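Local structure of glycoside hydrolase family 43 (Halothermothrix orenii, 4QQS) at residues A[271-276]-A[283-288]; A[13-18]-A[29-34]; A[128-133]-A[197-202]; A[203-208]-A[224-229]; A[80-85]-A[100-105]. The protein shows alpha-L-arabinofuranosidase activity and, as a five-bladed beta-propeller glycoside hydrolase, probably takes part in the breakdown of xylan. All coordinates share one frame; numbering follows the deposited sequence.

Contact 1: residues A[271-276]-A[283-288]; sequences VYHTHT and GDRTVN
With CG beside its backbone N and opposed to the carbonyl carbon (chi1 -54°), Asn288 lays its amide across the facing strand, toward Tyr272 and Thr274. Its ND2 gives two hydrogen bonds, one to Thr274 OG1 (3.0 Å) and a longer one to Tyr272 O (3.3 Å) that arrives from above the carbonyl plane. Because Asn288 N also donates to Tyr272 O (2.9 Å), a single residue grips that oxygen twice. Tyr272 has its CG between backbone N and carbonyl carbon (chi1 62°), and Asn288 CB lies over one face of its ring, 3.6 Å from the centroid, in a CH-pi contact; the hydroxyl bonds to Asp290. A leucine in place of Asn288 would probably leave Thr274 OG1 without its amide donor and Tyr272 O with one bond fewer. On the other face Arg285 CD sits over the His273 ring, 3.9 Å from its centroid, and His273 NE2 bonds weakly to Asp17, the predicted proton acceptor. Past the strand end, Thr276 OG1 donates to Asp284 OD1 (2.7 Å). Strands 268-275 and 285-295 are the middle pair of a four-stranded propeller blade, between 257-261 and 298-302, and Val271 packs on Pro18 of strand 16-23.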
# COMPACT_ATOMS: atom_id res chain seq x y z
N VAL A 271 2.84 -0.01 8.82
CA VAL A 271 3.58 -1.16 8.34
C VAL A 271 4.19 -0.73 7.01
O VAL A 271 3.47 -0.31 6.12
CB VAL A 271 2.68 -2.38 8.14
CG1 VAL A 271 3.53 -3.57 7.71
CG2 VAL A 271 1.88 -2.70 9.41
N TYR A 272 5.51 -0.78 6.90
CA TYR A 272 6.21 -0.18 5.77
C TYR A 272 7.44 -0.99 5.41
O TYR A 272 7.96 -1.74 6.24
CB TYR A 272 6.59 1.28 6.08
CG TYR A 272 7.53 1.44 7.26
CD1 TYR A 272 7.07 1.42 8.57
CD2 TYR A 272 8.89 1.60 7.05
CE1 TYR A 272 7.94 1.55 9.65
CE2 TYR A 272 9.77 1.75 8.12
CZ TYR A 272 9.30 1.71 9.41
OH TYR A 272 10.21 1.85 10.44
N HIS A 273 7.91 -0.83 4.18
CA HIS A 273 9.14 -1.50 3.80
C HIS A 273 10.33 -0.57 3.85
O HIS A 273 10.19 0.64 3.83
CB HIS A 273 9.03 -2.18 2.44
CG HIS A 273 8.86 -1.28 1.26
ND1 HIS A 273 9.64 -0.20 0.91
CD2 HIS A 273 7.96 -1.44 0.27
CE1 HIS A 273 9.18 0.28 -0.25
NE2 HIS A 273 8.18 -0.47 -0.65
N THR A 274 11.51 -1.17 3.97
CA THR A 274 12.79 -0.48 3.79
C THR A 274 13.70 -1.38 2.97
O THR A 274 13.45 -2.57 2.82
CB THR A 274 13.48 -0.17 5.13
OG1 THR A 274 13.63 -1.39 5.86
CG2 THR A 274 12.68 0.82 5.96
N HIS A 275 14.80 -0.85 2.45
CA HIS A 275 15.70 -1.69 1.68
C HIS A 275 16.40 -2.70 2.57
O HIS A 275 16.90 -2.37 3.64
CB HIS A 275 16.75 -0.86 0.96
CG HIS A 275 16.17 0.11 -0.01
ND1 HIS A 275 15.47 -0.24 -1.14
CD2 HIS A 275 16.19 1.46 0.03
CE1 HIS A 275 15.09 0.87 -1.76
NE2 HIS A 275 15.53 1.91 -1.08
N THR A 276 16.44 -3.94 2.10
CA THR A 276 17.11 -4.99 2.86
C THR A 276 18.61 -4.70 2.94
O THR A 276 19.26 -4.98 3.96
CB THR A 276 16.83 -6.36 2.22
OG1 THR A 276 15.41 -6.56 2.19
CG2 THR A 276 17.49 -7.50 3.00
N GLY A 283 15.01 -3.56 -5.40
CA GLY A 283 13.73 -4.19 -5.14
C GLY A 283 13.65 -5.15 -3.95
O GLY A 283 12.56 -5.55 -3.55
N ASP A 284 14.79 -5.50 -3.38
CA ASP A 284 14.79 -6.37 -2.20
C ASP A 284 14.52 -5.51 -0.98
O ASP A 284 15.41 -4.79 -0.51
CB ASP A 284 16.12 -7.09 -2.06
CG ASP A 284 16.12 -8.11 -0.93
OD1 ASP A 284 15.23 -8.07 -0.07
OD2 ASP A 284 17.05 -8.95 -0.89
N ARG A 285 13.28 -5.54 -0.50
CA ARG A 285 12.89 -4.79 0.68
C ARG A 285 12.39 -5.73 1.77
O ARG A 285 12.20 -6.94 1.55
CB ARG A 285 11.87 -3.71 0.32
CG ARG A 285 12.54 -2.62 -0.54
CD ARG A 285 11.75 -2.08 -1.66
NE ARG A 285 11.15 -3.08 -2.53
CZ ARG A 285 10.18 -2.75 -3.36
NH1 ARG A 285 9.79 -1.48 -3.39
NH2 ARG A 285 9.61 -3.64 -4.13
N THR A 286 12.21 -5.17 2.96
CA THR A 286 11.91 -5.92 4.16
C THR A 286 10.84 -5.17 4.97
O THR A 286 10.66 -3.97 4.80
CB THR A 286 13.20 -6.19 4.95
OG1 THR A 286 12.96 -7.13 6.01
CG2 THR A 286 13.78 -4.92 5.52
N VAL A 287 10.13 -5.90 5.82
CA VAL A 287 8.96 -5.41 6.53
C VAL A 287 9.33 -4.80 7.88
O VAL A 287 10.15 -5.35 8.62
CB VAL A 287 7.97 -6.57 6.74
CG1 VAL A 287 6.75 -6.12 7.52
CG2 VAL A 287 7.54 -7.18 5.41
N ASN A 288 8.67 -3.69 8.21
CA ASN A 288 8.88 -2.94 9.45
C ASN A 288 7.55 -2.46 9.98
O ASN A 288 6.60 -2.26 9.21
CB ASN A 288 9.74 -1.71 9.22
CG ASN A 288 11.05 -2.04 8.55
OD1 ASN A 288 12.04 -2.35 9.20
ND2 ASN A 288 11.04 -2.03 7.24

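Contact 2: residues A[13-18]-A[29-34]; sequences TGIGDP and LYATSA
The predicted active site of this glycosidase includes Asp17, the presumed proton acceptor, and across the hairpin of strands 16-23 and 26-32 its carboxylate is held by Thr32. Thr32 OG1 donates to Asp17 OD1 over 2.6 Å, and OD1 receives it on its anti lone pair, the one turned away from OD2. The torsion of Asp17 (chi1 -45°) keeps CG beside the backbone N and so within range of that hydroxyl, which in turn bonds to Ala73 N; Thr32 is thus fixed from a second strand while it positions the aspartate. OD2 has a weak hydrogen bond from His273 NE2. One antiparallel hydrogen-bonded pair supports the site: Gly16 N reaches Thr32 O at 3.0 Å, whereas the return bond from Thr32 N to Gly16 O is weak. Further along, the two strands meet through carbon, with Pro18 CB against Leu29 CD1 (3.6 Å) and Ile15 CB against Ala31 CB (4.1 Å). At the outer end a water bridges the two segments, donating to Gly14 O (2.8 Å) and to Ser33 O (3.0 Å). Gly14 and Ile15 both face Arg285 in a G1 beta bulge. The side chains of Asp126 and Glu195 come within about 5 and 6 Å of that of Asp17 at their nearest atoms, consistent with the group of three acidic residues found at the active site of the family 43 beta-propeller.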
# COMPACT_ATOMS: atom_id res chain seq x y z
N THR A 13 12.25 -10.77 3.75
CA THR A 13 12.99 -10.04 2.74
C THR A 13 12.55 -10.50 1.36
O THR A 13 11.73 -11.41 1.21
CB THR A 13 14.51 -10.22 2.91
OG1 THR A 13 14.86 -11.57 2.58
CG2 THR A 13 14.95 -9.88 4.34
N GLY A 14 13.07 -9.83 0.34
CA GLY A 14 12.69 -10.11 -1.03
C GLY A 14 11.26 -9.69 -1.34
O GLY A 14 10.62 -10.27 -2.23
N ILE A 15 10.77 -8.68 -0.63
CA ILE A 15 9.41 -8.23 -0.82
C ILE A 15 9.36 -6.74 -1.12
O ILE A 15 10.38 -6.06 -1.17
CB ILE A 15 8.52 -8.59 0.40
CG1 ILE A 15 9.00 -7.94 1.71
CG2 ILE A 15 8.48 -10.09 0.57
CD1 ILE A 15 8.76 -6.44 1.88
N GLY A 16 8.14 -6.25 -1.33
CA GLY A 16 7.83 -4.84 -1.26
C GLY A 16 6.37 -4.68 -0.90
O GLY A 16 5.59 -5.62 -1.02
N ASP A 17 5.98 -3.50 -0.47
CA ASP A 17 4.59 -3.07 -0.47
C ASP A 17 3.76 -3.89 0.54
O ASP A 17 2.79 -4.55 0.18
CB ASP A 17 4.02 -3.15 -1.88
CG ASP A 17 4.97 -2.56 -2.93
OD1 ASP A 17 5.11 -3.18 -4.01
OD2 ASP A 17 5.56 -1.50 -2.67
N PRO A 18 4.14 -3.85 1.81
CA PRO A 18 3.47 -4.71 2.79
C PRO A 18 2.10 -4.21 3.21
O PRO A 18 1.98 -3.12 3.75
CB PRO A 18 4.43 -4.67 3.98
CG PRO A 18 5.07 -3.33 3.89
CD PRO A 18 5.27 -3.12 2.42
N LEU A 29 -0.43 -10.49 6.38
CA LEU A 29 0.42 -9.64 5.58
C LEU A 29 0.49 -10.19 4.17
O LEU A 29 0.81 -11.35 3.98
CB LEU A 29 1.82 -9.62 6.19
CG LEU A 29 2.98 -9.15 5.30
CD1 LEU A 29 2.87 -7.68 5.16
CD2 LEU A 29 4.33 -9.51 5.87
N TYR A 30 0.19 -9.33 3.20
CA TYR A 30 0.28 -9.65 1.78
C TYR A 30 1.28 -8.67 1.20
O TYR A 30 1.28 -7.50 1.58
CB TYR A 30 -1.08 -9.48 1.09
CG TYR A 30 -2.23 -10.18 1.78
CD1 TYR A 30 -2.90 -9.58 2.83
CD2 TYR A 30 -2.63 -11.45 1.40
CE1 TYR A 30 -3.95 -10.20 3.47
CE2 TYR A 30 -3.69 -12.08 2.04
CZ TYR A 30 -4.34 -11.44 3.08
OH TYR A 30 -5.39 -12.02 3.75
N ALA A 31 2.13 -9.10 0.27
CA ALA A 31 3.16 -8.22 -0.26
C ALA A 31 3.52 -8.59 -1.67
O ALA A 31 3.33 -9.73 -2.11
CB ALA A 31 4.42 -8.28 0.62
N THR A 32 4.07 -7.62 -2.40
CA THR A 32 4.83 -7.91 -3.61
C THR A 32 5.91 -8.91 -3.22
O THR A 32 6.64 -8.71 -2.25
CB THR A 32 5.45 -6.64 -4.17
OG1 THR A 32 4.41 -5.69 -4.42
CG2 THR A 32 6.21 -6.91 -5.45
N SER A 33 5.98 -10.03 -3.94
CA SER A 33 6.74 -11.17 -3.47
C SER A 33 7.07 -12.04 -4.68
O SER A 33 8.12 -11.84 -5.30
CB SER A 33 5.93 -11.88 -2.37
OG SER A 33 4.58 -12.11 -2.75
N ALA A 34 6.17 -12.93 -5.05
CA ALA A 34 6.35 -13.80 -6.21
C ALA A 34 5.96 -13.05 -7.49
O ALA A 34 4.89 -13.28 -8.09
CB ALA A 34 5.51 -15.05 -6.05
O HOH W 1 9.56 -9.31 -4.61

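Contact 3: residues A[128-133]-A[197-202]; sequences HIFIDQ and PFVIKH
One face of the His128 ring is filled by Phe198 CA, centred 3.7 Å above it in a CH-pi contact, and His128 CE1 lies over a face of the Phe198 ring, the ring planes meeting obliquely at 42°. These are strands 124-131 and 191-202 of the beta-propeller, nearly parallel but with axes 7.2 Å apart, so that side chains and not backbone bonds fill the space between them, as between neighbouring blades. Further along, Val199 CG1 is seated over the centre of one face of the Phe130 ring (3.9 Å from its centroid), Asp132 N lies over the opposite face, and a water sits in plane at the edge. The same water donates to Val199 O (2.7 Å) and accepts a weak bond from His128 NE2, while His128 ND1 bonds to Glu75, a ligand of the sodium ion. Toward the periphery Lys201, fully extended, carries NZ to Gln133 OE1 at 2.8 Å, from above the amide carbonyl plane. Tyr206 OH bonds both to Lys201 NZ and to Asp132 OD2. Asp132 OD1 forms a salt bridge with Lys201 NZ (2.9 Å) and accepts a bond from Gln133 N (2.7 Å), both donors on the same face of the carboxylate.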
# COMPACT_ATOMS: atom_id res chain seq x y z
N HIS A 128 -6.16 0.74 -3.84
CA HIS A 128 -6.45 0.76 -2.42
C HIS A 128 -7.93 1.06 -2.28
O HIS A 128 -8.38 2.11 -2.71
CB HIS A 128 -5.62 1.83 -1.73
CG HIS A 128 -6.03 2.07 -0.31
ND1 HIS A 128 -5.76 1.17 0.69
CD2 HIS A 128 -6.72 3.08 0.26
CE1 HIS A 128 -6.28 1.63 1.82
NE2 HIS A 128 -6.86 2.79 1.59
N ILE A 129 -8.69 0.14 -1.71
CA ILE A 129 -10.11 0.36 -1.50
C ILE A 129 -10.34 0.78 -0.05
O ILE A 129 -9.95 0.07 0.88
CB ILE A 129 -10.97 -0.89 -1.85
CG1 ILE A 129 -10.82 -1.23 -3.34
CG2 ILE A 129 -12.44 -0.64 -1.51
CD1 ILE A 129 -11.50 -2.53 -3.77
N PHE A 130 -10.96 1.94 0.11
CA PHE A 130 -11.34 2.53 1.38
C PHE A 130 -12.85 2.47 1.51
O PHE A 130 -13.56 2.98 0.66
CB PHE A 130 -10.87 3.99 1.42
CG PHE A 130 -11.43 4.79 2.57
CD1 PHE A 130 -11.03 4.55 3.87
CD2 PHE A 130 -12.37 5.77 2.35
CE1 PHE A 130 -11.57 5.28 4.93
CE2 PHE A 130 -12.90 6.49 3.38
CZ PHE A 130 -12.50 6.25 4.67
N ILE A 131 -13.33 1.84 2.58
CA ILE A 131 -14.75 1.79 2.88
C ILE A 131 -15.03 2.84 3.97
O ILE A 131 -14.53 2.73 5.09
CB ILE A 131 -15.20 0.38 3.34
CG1 ILE A 131 -14.76 -0.71 2.35
CG2 ILE A 131 -16.71 0.35 3.54
CD1 ILE A 131 -15.25 -0.53 0.95
N ASP A 132 -15.80 3.87 3.64
CA ASP A 132 -16.07 4.93 4.60
C ASP A 132 -17.05 4.44 5.68
O ASP A 132 -17.64 3.37 5.58
CB ASP A 132 -16.62 6.16 3.87
CG ASP A 132 -16.37 7.47 4.60
OD1 ASP A 132 -15.90 7.47 5.76
OD2 ASP A 132 -16.68 8.51 3.99
N GLN A 133 -17.20 5.25 6.72
CA GLN A 133 -18.06 4.89 7.84
C GLN A 133 -19.50 4.63 7.40
O GLN A 133 -20.18 3.78 7.98
CB GLN A 133 -18.02 5.99 8.90
CG GLN A 133 -16.73 6.04 9.67
CD GLN A 133 -16.72 7.16 10.69
OE1 GLN A 133 -17.14 8.28 10.39
NE2 GLN A 133 -16.24 6.87 11.89
N PRO A 197 -1.05 4.80 -2.16
CA PRO A 197 -2.02 5.42 -1.25
C PRO A 197 -2.57 4.46 -0.20
O PRO A 197 -2.81 3.29 -0.50
CB PRO A 197 -3.15 5.87 -2.19
CG PRO A 197 -3.04 4.94 -3.37
CD PRO A 197 -1.55 4.71 -3.55
N PHE A 198 -2.82 5.00 0.98
CA PHE A 198 -3.53 4.28 2.04
C PHE A 198 -4.30 5.33 2.84
O PHE A 198 -3.70 6.28 3.30
CB PHE A 198 -2.57 3.50 2.95
CG PHE A 198 -3.29 2.54 3.87
CD1 PHE A 198 -3.97 2.99 4.97
CD2 PHE A 198 -3.35 1.18 3.56
CE1 PHE A 198 -4.68 2.11 5.78
CE2 PHE A 198 -4.05 0.31 4.39
CZ PHE A 198 -4.71 0.78 5.47
N VAL A 199 -5.61 5.15 3.01
CA VAL A 199 -6.45 6.17 3.62
C VAL A 199 -6.99 5.72 4.99
O VAL A 199 -7.49 4.60 5.14
CB VAL A 199 -7.62 6.53 2.68
CG1 VAL A 199 -8.61 7.51 3.34
CG2 VAL A 199 -7.06 7.14 1.39
N ILE A 200 -6.88 6.60 5.97
CA ILE A 200 -7.50 6.43 7.28
C ILE A 200 -8.34 7.66 7.60
O ILE A 200 -8.13 8.74 7.06
CB ILE A 200 -6.46 6.14 8.41
CG1 ILE A 200 -5.48 7.30 8.57
CG2 ILE A 200 -5.76 4.82 8.12
CD1 ILE A 200 -4.43 7.07 9.66
N LYS A 201 -9.30 7.47 8.49
CA LYS A 201 -10.20 8.54 8.90
C LYS A 201 -9.95 8.85 10.37
O LYS A 201 -9.74 7.94 11.18
CB LYS A 201 -11.66 8.13 8.66
CG LYS A 201 -12.67 9.26 8.76
CD LYS A 201 -14.07 8.77 8.44
CE LYS A 201 -15.07 9.90 8.33
NZ LYS A 201 -16.41 9.40 7.91
N HIS A 202 -9.97 10.12 10.72
CA HIS A 202 -9.74 10.54 12.09
C HIS A 202 -10.47 11.85 12.34
O HIS A 202 -10.27 12.82 11.61
CB HIS A 202 -8.24 10.71 12.34
CG HIS A 202 -7.90 11.06 13.76
ND1 HIS A 202 -7.56 12.34 14.15
CD2 HIS A 202 -7.86 10.30 14.88
CE1 HIS A 202 -7.33 12.35 15.45
NE2 HIS A 202 -7.50 11.13 15.92
O HOH W 2 -8.51 2.44 3.78

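Contact 4: residues A[203-208]-A[224-229]; sequences EGKYYM and YAVAET
Strands 205-212 and 221-227 run antiparallel, with Tyr206 facing Ala227 and Met208 facing Ala225 in hydrogen-bonded pairs and Tyr207 facing Val226 in the non-hydrogen-bonded pair between them. All four backbone bonds measure 2.9 Å, among them Tyr206 N to Ala227 O. On one face of the sheet Val226 CG2 lies over the Tyr207 ring, 4.1 Å from its centroid, and it points there because that methyl stands opposite the backbone N across the CA-CB bond. Tyr224 meets the same ring at its edge, CE1 coming within 3.7 Å of Tyr207 CD2; the planes are inclined at 46°, and Phe294 adds an edge-to-face contact. On the other face Tyr206 runs its ring along segment 224-229, turning the edge to the carbonyls of Ala227 and Glu228, with CE1 3.5 Å from Glu228 O. The Tyr206 hydroxyl, whose strongest partner is Asp132, also accepts from a water (3.0 Å) that lies 3.2 Å from Thr229 OG1. A second water ties the exposed ends, donating to Gly204 O (2.6 Å) and Glu228 O. The hairpin belongs to a blade of the five-bladed beta-propeller, its strands lying between 191-202 and the short outer strand 235-236.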
# COMPACT_ATOMS: atom_id res chain seq x y z
N GLU A 203 -11.34 11.84 13.34
CA GLU A 203 -12.08 13.03 13.76
C GLU A 203 -12.75 13.73 12.57
O GLU A 203 -12.71 14.95 12.43
CB GLU A 203 -11.16 13.99 14.55
CG GLU A 203 -10.70 13.40 15.90
CD GLU A 203 -9.83 14.35 16.73
OE1 GLU A 203 -9.63 15.52 16.34
OE2 GLU A 203 -9.34 13.91 17.80
N GLY A 204 -13.36 12.92 11.72
CA GLY A 204 -14.16 13.43 10.63
C GLY A 204 -13.40 13.81 9.37
O GLY A 204 -14.03 14.13 8.37
N LYS A 205 -12.07 13.78 9.41
CA LYS A 205 -11.25 14.07 8.24
C LYS A 205 -10.58 12.80 7.72
O LYS A 205 -10.46 11.79 8.42
CB LYS A 205 -10.20 15.12 8.57
CG LYS A 205 -10.78 16.50 8.90
CD LYS A 205 -9.71 17.51 9.25
CE LYS A 205 -10.31 18.86 9.58
NZ LYS A 205 -9.32 19.81 10.15
N TYR A 206 -10.12 12.90 6.48
CA TYR A 206 -9.54 11.78 5.77
C TYR A 206 -8.06 12.06 5.53
O TYR A 206 -7.69 13.16 5.14
CB TYR A 206 -10.27 11.55 4.45
CG TYR A 206 -11.75 11.31 4.62
CD1 TYR A 206 -12.63 12.38 4.70
CD2 TYR A 206 -12.27 10.04 4.71
CE1 TYR A 206 -13.99 12.18 4.87
CE2 TYR A 206 -13.64 9.83 4.88
CZ TYR A 206 -14.49 10.91 4.95
OH TYR A 206 -15.85 10.75 5.09
N TYR A 207 -7.23 11.05 5.78
CA TYR A 207 -5.78 11.18 5.69
C TYR A 207 -5.26 10.13 4.74
O TYR A 207 -5.44 8.94 4.96
CB TYR A 207 -5.15 10.97 7.08
CG TYR A 207 -5.54 12.06 8.04
CD1 TYR A 207 -6.78 12.05 8.69
CD2 TYR A 207 -4.71 13.14 8.25
CE1 TYR A 207 -7.16 13.07 9.53
CE2 TYR A 207 -5.08 14.17 9.11
CZ TYR A 207 -6.30 14.12 9.74
OH TYR A 207 -6.69 15.14 10.58
N MET A 208 -4.62 10.57 3.66
CA MET A 208 -4.05 9.67 2.66
C MET A 208 -2.54 9.68 2.84
O MET A 208 -1.88 10.68 2.57
CB MET A 208 -4.36 10.16 1.25
CG MET A 208 -3.79 9.21 0.17
SD MET A 208 -3.70 9.91 -1.46
CE MET A 208 -5.44 10.21 -1.70
N TYR A 224 1.74 12.56 3.80
CA TYR A 224 0.29 12.45 3.75
C TYR A 224 -0.36 13.72 3.24
O TYR A 224 0.25 14.80 3.20
CB TYR A 224 -0.32 12.03 5.10
CG TYR A 224 -0.37 13.10 6.16
CD1 TYR A 224 -1.51 13.85 6.37
CD2 TYR A 224 0.72 13.34 6.98
CE1 TYR A 224 -1.56 14.81 7.36
CE2 TYR A 224 0.67 14.28 7.98
CZ TYR A 224 -0.46 15.02 8.16
OH TYR A 224 -0.50 15.94 9.18
N ALA A 225 -1.63 13.56 2.89
CA ALA A 225 -2.52 14.64 2.54
C ALA A 225 -3.81 14.48 3.31
O ALA A 225 -4.14 13.38 3.76
CB ALA A 225 -2.80 14.65 1.04
N VAL A 226 -4.55 15.58 3.45
CA VAL A 226 -5.79 15.60 4.22
C VAL A 226 -6.92 16.13 3.36
O VAL A 226 -6.73 17.06 2.56
CB VAL A 226 -5.66 16.41 5.53
CG1 VAL A 226 -5.41 17.87 5.27
CG2 VAL A 226 -6.88 16.23 6.42
N ALA A 227 -8.11 15.56 3.56
CA ALA A 227 -9.31 15.99 2.86
C ALA A 227 -10.51 15.97 3.79
O ALA A 227 -10.55 15.23 4.76
CB ALA A 227 -9.59 15.07 1.68
N GLU A 228 -11.50 16.79 3.44
CA GLU A 228 -12.76 16.81 4.16
C GLU A 228 -13.76 15.78 3.65
O GLU A 228 -14.75 15.52 4.32
CB GLU A 228 -13.39 18.20 4.08
CG GLU A 228 -12.52 19.29 4.66
CD GLU A 228 -13.22 20.62 4.74
OE1 GLU A 228 -13.99 20.95 3.80
OE2 GLU A 228 -13.00 21.36 5.72
N THR A 229 -13.50 15.22 2.47
CA THR A 229 -14.37 14.22 1.88
C THR A 229 -13.48 13.30 1.03
O THR A 229 -12.42 13.72 0.59
CB THR A 229 -15.48 14.90 1.07
OG1 THR A 229 -16.54 13.98 0.85
CG2 THR A 229 -14.95 15.44 -0.23
O HOH W 3 -14.64 16.27 7.01
O HOH W 4 -17.60 12.60 3.59

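Contact 5: residues A[80-85]-A[100-105]; sequences NNKFYM and LASSKS
The hairpin of strands 82-90 and 96-103 forms the middle of a four-stranded antiparallel blade of the propeller, and at its outer end Lys82 reaches over to Ser102. Lys82 CG is tucked between backbone N and carbonyl carbon (chi1 72°), and the extended chain beyond it runs out beside the partner strand until NZ donates to Ser102 OG at 3.2 Å. Its methylene CE rests on Ser102 CB (3.6 Å). An alanine in place of Lys82 would probably leave Ser102 OG without this donor and uncover the Ser102 methylene. The backbone ladder is regular: Phe83 pairs with Ser103 and Met85 with Ala101 through bonds in both directions, the shortest from Met85 N to Ala101 O (2.8 Å). Phe83 presents its ring edge to the carbonyls of Ser103 and Lys104, bringing CE1 to 3.6 Å from Lys104 O, and His23 meets the ring edge-to-face. On the face shared with Ser102, Tyr84 has Ser102 CB over its ring, while Leu100 CD1 touches its CD2 at 4.2 Å. After the strand, Ser103 OG donates to Ser105 O (2.8 Å) in the plane of that carbonyl, on a lone pair, linking the strand end to the residue two places on. Lys82 NZ and Lys104 NZ lie 5.7 Å apart, so their like charges would be expected to repel mildly, and Ser102 OG offers Lys82 NZ a neutral acceptor close to this second positive charge.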
# COMPACT_ATOMS: atom_id res chain seq x y z
N ASN A 80 -18.64 -7.19 2.91
CA ASN A 80 -19.76 -8.08 2.62
C ASN A 80 -19.44 -9.52 3.00
O ASN A 80 -19.71 -10.46 2.24
CB ASN A 80 -20.17 -7.95 1.16
CG ASN A 80 -20.88 -6.63 0.86
OD1 ASN A 80 -21.31 -5.90 1.75
ND2 ASN A 80 -21.02 -6.33 -0.43
N ASN A 81 -18.86 -9.68 4.18
CA ASN A 81 -18.62 -10.98 4.78
C ASN A 81 -17.70 -11.87 3.96
O ASN A 81 -17.77 -13.09 4.08
CB ASN A 81 -19.94 -11.69 5.09
CG ASN A 81 -19.82 -12.64 6.25
OD1 ASN A 81 -19.04 -12.41 7.18
ND2 ASN A 81 -20.60 -13.72 6.22
N LYS A 82 -16.83 -11.28 3.15
CA LYS A 82 -15.76 -12.05 2.52
C LYS A 82 -14.55 -11.17 2.29
O LYS A 82 -14.57 -9.99 2.61
CB LYS A 82 -16.20 -12.75 1.23
CG LYS A 82 -16.45 -11.88 0.03
CD LYS A 82 -16.87 -12.79 -1.12
CE LYS A 82 -16.96 -12.08 -2.45
NZ LYS A 82 -17.27 -13.02 -3.56
N PHE A 83 -13.49 -11.77 1.76
CA PHE A 83 -12.24 -11.06 1.52
C PHE A 83 -12.10 -10.71 0.06
O PHE A 83 -12.30 -11.56 -0.80
CB PHE A 83 -11.05 -11.88 2.00
CG PHE A 83 -11.12 -12.22 3.45
CD1 PHE A 83 -11.82 -13.34 3.89
CD2 PHE A 83 -10.56 -11.39 4.40
CE1 PHE A 83 -11.93 -13.62 5.23
CE2 PHE A 83 -10.66 -11.68 5.75
CZ PHE A 83 -11.35 -12.79 6.16
N TYR A 84 -11.78 -9.45 -0.21
CA TYR A 84 -11.53 -8.97 -1.57
C TYR A 84 -10.09 -8.50 -1.66
O TYR A 84 -9.63 -7.73 -0.83
CB TYR A 84 -12.45 -7.81 -1.94
CG TYR A 84 -13.88 -8.20 -2.15
CD1 TYR A 84 -14.77 -8.27 -1.09
CD2 TYR A 84 -14.37 -8.46 -3.42
CE1 TYR A 84 -16.08 -8.59 -1.28
CE2 TYR A 84 -15.69 -8.80 -3.62
CZ TYR A 84 -16.55 -8.86 -2.55
OH TYR A 84 -17.87 -9.19 -2.71
N MET A 85 -9.39 -8.97 -2.69
CA MET A 85 -8.03 -8.57 -2.97
C MET A 85 -7.97 -7.78 -4.27
O MET A 85 -8.48 -8.21 -5.29
CB MET A 85 -7.13 -9.80 -3.13
CG MET A 85 -5.66 -9.44 -3.40
SD MET A 85 -4.58 -10.85 -3.68
CE MET A 85 -4.48 -11.56 -2.05
N LEU A 100 -9.39 -7.57 -9.49
CA LEU A 100 -10.14 -7.84 -8.27
C LEU A 100 -10.40 -9.34 -8.13
O LEU A 100 -10.89 -9.97 -9.07
CB LEU A 100 -11.47 -7.10 -8.32
CG LEU A 100 -12.35 -7.18 -7.07
CD1 LEU A 100 -11.72 -6.43 -5.91
CD2 LEU A 100 -13.75 -6.65 -7.35
N ALA A 101 -10.10 -9.87 -6.95
CA ALA A 101 -10.28 -11.28 -6.62
C ALA A 101 -10.96 -11.38 -5.25
O ALA A 101 -10.99 -10.41 -4.50
CB ALA A 101 -8.94 -11.99 -6.60
N SER A 102 -11.46 -12.57 -4.92
CA SER A 102 -12.08 -12.77 -3.62
C SER A 102 -11.80 -14.16 -3.05
O SER A 102 -11.41 -15.08 -3.77
CB SER A 102 -13.58 -12.52 -3.69
OG SER A 102 -14.23 -13.55 -4.40
N SER A 103 -12.01 -14.30 -1.74
CA SER A 103 -11.84 -15.56 -1.04
C SER A 103 -12.71 -15.57 0.19
O SER A 103 -13.01 -14.52 0.77
CB SER A 103 -10.38 -15.74 -0.61
OG SER A 103 -10.19 -16.99 0.03
N LYS A 104 -13.12 -16.75 0.61
CA LYS A 104 -13.84 -16.90 1.87
C LYS A 104 -12.88 -16.91 3.07
O LYS A 104 -13.32 -16.76 4.21
CB LYS A 104 -14.71 -18.15 1.84
CG LYS A 104 -15.89 -18.03 0.88
CD LYS A 104 -16.90 -16.99 1.38
CE LYS A 104 -18.15 -16.90 0.51
NZ LYS A 104 -19.09 -15.85 1.01
N SER A 105 -11.59 -17.08 2.81
CA SER A 105 -10.57 -17.16 3.86
C SER A 105 -9.44 -16.19 3.60
O SER A 105 -9.07 -15.98 2.44
CB SER A 105 -9.99 -18.58 3.88
OG SER A 105 -8.74 -18.59 4.56

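Contacts 1, 2, 4 and 5 are antiparallel hairpins, whereas contact 3 joins parallel strands that share no backbone ladder. Contacts 1, 2, 3 and 5 are largely buried; contact 4 is only partly so, with several exposed residues at its ends. Contacts 1 and 2 lie near the predicted active site and touch, with Arg285 N bonded to Ile15 O; their chemistry mixes strong and weak hydrogen bonds around Asp17 and Asn288. Contacts 3 and 4 adjoin through neighbouring strands 191-202 and 205-212 of one sheet, and Tyr206 of contact 4 feeds the charged cluster of contact 3. Contacts 4 and 5 rely on regular ladders and ring packing, with waters or lysines at their outer ends. Tyr30 packing on Met85 joins contacts 2 and 5.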